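Local coordinates for protein prolyl oligopeptidase (Novosphingobium capsulatum, PDB 1YR2) that probably cleaves oligopeptides on the carboxyl side of proline, and less readily alanine, as a serine endopeptidase of the S9A family, at residues Pro38-Glu50 against Lys73-Thr85. Residues are numbered along the deposited sequence; the frame is centred on the assembly and turned at random.
Sequences PPYPASPQVPLVE and KVAAWVQAQSAYT
Trp-77 NE1, on helix 72-89, donates a hydrogen bond to Ser-43 OG of the extended, proline-rich segment 38-50 at 2.9 Å, almost straight at 176° and within the indole plane. Ala-42 O approaches the same ring edge, 3.3 Å from Trp-77 CD1, and Gln-81 CG, one turn on in the same helix, lies over a face of the indole. Further along, Tyr-84 OH donates a short hydrogen bond, 2.5 Å, to Pro-38 O, the donor tilted 33° from the carbonyl plane. With CG anti to the backbone N (chi1 -177°), the Tyr-84 ring extends from the helix towards the N-terminal prolines. Apolar packing centres on Pro-41: its CD sits over one face of that ring, a CH-pi contact 3.8 Å from the centroid, and its CB meets Ala-80 CB at 3.9 Å. In the prolyl oligopeptidase fold, this N-terminal stretch and helix pack against the alpha/beta-hydrolase domain; accordingly Tyr-40 OH bonds to His-683 N and Gln-81 NE2 to Gln-674 OE1. The Tyr-40 ring lies obliquely to that of Tyr-84. A leucine in place of Tyr-84 would probably leave Pro-38 O without this donor and Pro-41 CD without its aromatic face.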
# COMPACT_ATOMS: atom_id res chain seq x y z
N PRO A 38 10.77 -9.45 -37.78
CA PRO A 38 10.06 -10.53 -38.58
C PRO A 38 8.59 -10.25 -38.57
O PRO A 38 8.16 -9.57 -37.65
CB PRO A 38 10.33 -11.81 -37.78
CG PRO A 38 10.99 -11.39 -36.51
CD PRO A 38 11.05 -9.88 -36.40
N PRO A 39 7.82 -10.71 -39.54
CA PRO A 39 6.41 -10.29 -39.61
C PRO A 39 5.56 -10.80 -38.42
O PRO A 39 5.77 -11.90 -37.88
CB PRO A 39 5.92 -10.83 -40.95
CG PRO A 39 7.01 -11.75 -41.46
CD PRO A 39 8.21 -11.66 -40.60
N TYR A 40 4.62 -9.97 -37.98
CA TYR A 40 3.76 -10.34 -36.88
C TYR A 40 2.97 -11.61 -37.18
O TYR A 40 2.61 -11.83 -38.34
CB TYR A 40 2.78 -9.21 -36.64
CG TYR A 40 3.41 -7.96 -36.09
CD1 TYR A 40 4.19 -8.02 -34.95
CD2 TYR A 40 3.24 -6.73 -36.71
CE1 TYR A 40 4.76 -6.90 -34.40
CE2 TYR A 40 3.81 -5.59 -36.15
CZ TYR A 40 4.58 -5.70 -34.99
OH TYR A 40 5.16 -4.59 -34.39
N PRO A 41 2.60 -12.39 -36.16
CA PRO A 41 1.61 -13.46 -36.36
C PRO A 41 0.30 -12.87 -36.85
O PRO A 41 0.04 -11.69 -36.60
CB PRO A 41 1.46 -14.07 -34.98
CG PRO A 41 2.76 -13.69 -34.27
CD PRO A 41 3.00 -12.28 -34.74
N ALA A 42 -0.48 -13.67 -37.57
CA ALA A 42 -1.71 -13.19 -38.14
C ALA A 42 -2.72 -12.77 -37.04
O ALA A 42 -2.83 -13.37 -35.99
CB ALA A 42 -2.32 -14.27 -39.07
N SER A 43 -3.47 -11.71 -37.31
CA SER A 43 -4.64 -11.41 -36.51
C SER A 43 -5.85 -11.30 -37.45
O SER A 43 -6.22 -10.21 -37.80
CB SER A 43 -4.40 -10.11 -35.73
OG SER A 43 -3.37 -10.33 -34.75
N PRO A 44 -6.40 -12.42 -37.91
CA PRO A 44 -7.53 -12.38 -38.86
C PRO A 44 -8.69 -11.49 -38.37
O PRO A 44 -8.98 -11.45 -37.18
CB PRO A 44 -7.98 -13.85 -38.94
CG PRO A 44 -6.73 -14.65 -38.56
CD PRO A 44 -6.06 -13.80 -37.54
N GLN A 45 -9.32 -10.78 -39.29
CA GLN A 45 -10.45 -9.92 -38.97
C GLN A 45 -11.75 -10.60 -39.36
O GLN A 45 -11.82 -11.23 -40.40
CB GLN A 45 -10.33 -8.62 -39.72
CG GLN A 45 -9.16 -7.85 -39.27
CD GLN A 45 -9.00 -6.54 -39.99
OE1 GLN A 45 -9.94 -5.77 -40.10
NE2 GLN A 45 -7.80 -6.27 -40.48
N VAL A 46 -12.75 -10.51 -38.50
CA VAL A 46 -14.11 -10.86 -38.84
C VAL A 46 -14.81 -9.51 -38.91
O VAL A 46 -15.08 -8.90 -37.88
CB VAL A 46 -14.75 -11.78 -37.75
CG1 VAL A 46 -16.24 -12.05 -38.08
CG2 VAL A 46 -13.97 -13.12 -37.60
N PRO A 47 -15.03 -8.99 -40.12
CA PRO A 47 -15.57 -7.64 -40.27
C PRO A 47 -16.88 -7.46 -39.49
O PRO A 47 -17.73 -8.35 -39.49
CB PRO A 47 -15.80 -7.52 -41.78
CG PRO A 47 -14.77 -8.40 -42.36
CD PRO A 47 -14.69 -9.59 -41.42
N LEU A 48 -17.00 -6.37 -38.76
CA LEU A 48 -18.16 -6.11 -37.94
C LEU A 48 -18.22 -4.61 -37.68
O LEU A 48 -17.34 -4.06 -37.04
CB LEU A 48 -18.08 -6.86 -36.60
CG LEU A 48 -19.16 -6.52 -35.57
CD1 LEU A 48 -20.56 -6.89 -36.10
CD2 LEU A 48 -18.86 -7.17 -34.21
N VAL A 49 -19.28 -3.97 -38.16
CA VAL A 49 -19.51 -2.56 -37.91
C VAL A 49 -20.93 -2.43 -37.39
O VAL A 49 -21.86 -2.82 -38.07
CB VAL A 49 -19.31 -1.70 -39.18
CG1 VAL A 49 -19.59 -0.24 -38.88
CG2 VAL A 49 -17.88 -1.83 -39.70
N GLU A 50 -21.07 -1.79 -36.24
CA GLU A 50 -22.33 -1.61 -35.54
C GLU A 50 -22.65 -0.14 -35.47
O GLU A 50 -21.75 0.70 -35.39
CB GLU A 50 -22.19 -2.11 -34.11
CG GLU A 50 -21.97 -3.62 -34.00
CD GLU A 50 -21.72 -4.06 -32.56
OE1 GLU A 50 -21.14 -3.30 -31.74
OE2 GLU A 50 -22.09 -5.21 -32.27
N LYS A 73 -9.49 -20.85 -31.68
CA LYS A 73 -8.99 -19.72 -32.47
C LYS A 73 -8.15 -18.81 -31.56
O LYS A 73 -7.03 -18.47 -31.89
CB LYS A 73 -10.12 -18.93 -33.16
CG LYS A 73 -9.96 -18.77 -34.70
CD LYS A 73 -11.11 -17.89 -35.37
CE LYS A 73 -10.59 -16.86 -36.46
NZ LYS A 73 -10.92 -15.40 -36.20
N VAL A 74 -8.68 -18.48 -30.39
CA VAL A 74 -7.97 -17.61 -29.41
C VAL A 74 -6.70 -18.33 -28.91
O VAL A 74 -5.62 -17.75 -28.83
CB VAL A 74 -8.90 -17.19 -28.23
CG1 VAL A 74 -8.15 -16.41 -27.19
CG2 VAL A 74 -10.08 -16.35 -28.74
N ALA A 75 -6.81 -19.62 -28.62
CA ALA A 75 -5.68 -20.39 -28.13
C ALA A 75 -4.55 -20.35 -29.15
O ALA A 75 -3.42 -20.20 -28.78
CB ALA A 75 -6.09 -21.83 -27.83
N ALA A 76 -4.88 -20.45 -30.43
CA ALA A 76 -3.87 -20.49 -31.49
C ALA A 76 -3.19 -19.13 -31.61
O ALA A 76 -1.99 -19.05 -31.77
CB ALA A 76 -4.52 -20.87 -32.84
N TRP A 77 -3.97 -18.06 -31.47
CA TRP A 77 -3.43 -16.70 -31.56
C TRP A 77 -2.52 -16.45 -30.37
O TRP A 77 -1.41 -15.93 -30.54
CB TRP A 77 -4.59 -15.70 -31.55
CG TRP A 77 -4.20 -14.28 -31.76
CD1 TRP A 77 -4.07 -13.64 -32.94
CD2 TRP A 77 -3.90 -13.33 -30.75
NE1 TRP A 77 -3.70 -12.33 -32.72
CE2 TRP A 77 -3.58 -12.13 -31.37
CE3 TRP A 77 -3.85 -13.39 -29.35
CZ2 TRP A 77 -3.24 -10.99 -30.66
CZ3 TRP A 77 -3.48 -12.25 -28.65
CH2 TRP A 77 -3.19 -11.08 -29.30
N VAL A 78 -2.98 -16.83 -29.17
CA VAL A 78 -2.20 -16.68 -27.96
C VAL A 78 -0.87 -17.43 -28.07
O VAL A 78 0.19 -16.89 -27.75
CB VAL A 78 -2.99 -17.12 -26.70
CG1 VAL A 78 -2.05 -17.37 -25.51
CG2 VAL A 78 -4.02 -16.06 -26.35
N GLN A 79 -0.90 -18.67 -28.55
CA GLN A 79 0.34 -19.45 -28.65
C GLN A 79 1.37 -18.77 -29.58
O GLN A 79 2.54 -18.66 -29.22
CB GLN A 79 0.02 -20.89 -29.13
CG GLN A 79 1.22 -21.78 -29.43
CD GLN A 79 0.83 -23.29 -29.48
OE1 GLN A 79 0.25 -23.82 -28.51
NE2 GLN A 79 1.16 -23.97 -30.58
N ALA A 80 0.91 -18.31 -30.75
CA ALA A 80 1.72 -17.61 -31.75
C ALA A 80 2.26 -16.26 -31.24
O ALA A 80 3.45 -15.98 -31.40
CB ALA A 80 0.92 -17.42 -33.09
N GLN A 81 1.44 -15.45 -30.59
CA GLN A 81 1.90 -14.15 -30.13
C GLN A 81 2.91 -14.33 -28.99
O GLN A 81 3.93 -13.65 -28.93
CB GLN A 81 0.73 -13.29 -29.61
CG GLN A 81 -0.23 -12.80 -30.70
CD GLN A 81 0.38 -11.79 -31.67
OE1 GLN A 81 1.45 -11.22 -31.40
NE2 GLN A 81 -0.29 -11.55 -32.81
N SER A 82 2.62 -15.27 -28.10
CA SER A 82 3.46 -15.51 -26.95
C SER A 82 4.83 -15.97 -27.38
O SER A 82 5.83 -15.51 -26.86
CB SER A 82 2.82 -16.55 -26.03
OG SER A 82 3.56 -16.56 -24.81
N ALA A 83 4.89 -16.89 -28.33
CA ALA A 83 6.17 -17.40 -28.81
C ALA A 83 6.93 -16.32 -29.57
O ALA A 83 8.16 -16.19 -29.41
CB ALA A 83 5.96 -18.64 -29.67
N TYR A 84 6.20 -15.53 -30.36
CA TYR A 84 6.77 -14.42 -31.12
C TYR A 84 7.41 -13.39 -30.18
O TYR A 84 8.50 -12.89 -30.43
CB TYR A 84 5.67 -13.75 -31.95
CG TYR A 84 6.14 -12.64 -32.83
CD1 TYR A 84 6.21 -11.34 -32.35
CD2 TYR A 84 6.54 -12.87 -34.14
CE1 TYR A 84 6.65 -10.29 -33.15
CE2 TYR A 84 6.98 -11.83 -34.96
CZ TYR A 84 7.02 -10.55 -34.46
OH TYR A 84 7.47 -9.52 -35.22
N THR A 85 6.72 -13.07 -29.11
CA THR A 85 7.26 -12.09 -28.18
C THR A 85 8.46 -12.65 -27.40
O THR A 85 9.47 -11.95 -27.16
CB THR A 85 6.18 -11.66 -27.24
OG1 THR A 85 5.20 -10.90 -27.98
CG2 THR A 85 6.71 -10.72 -26.20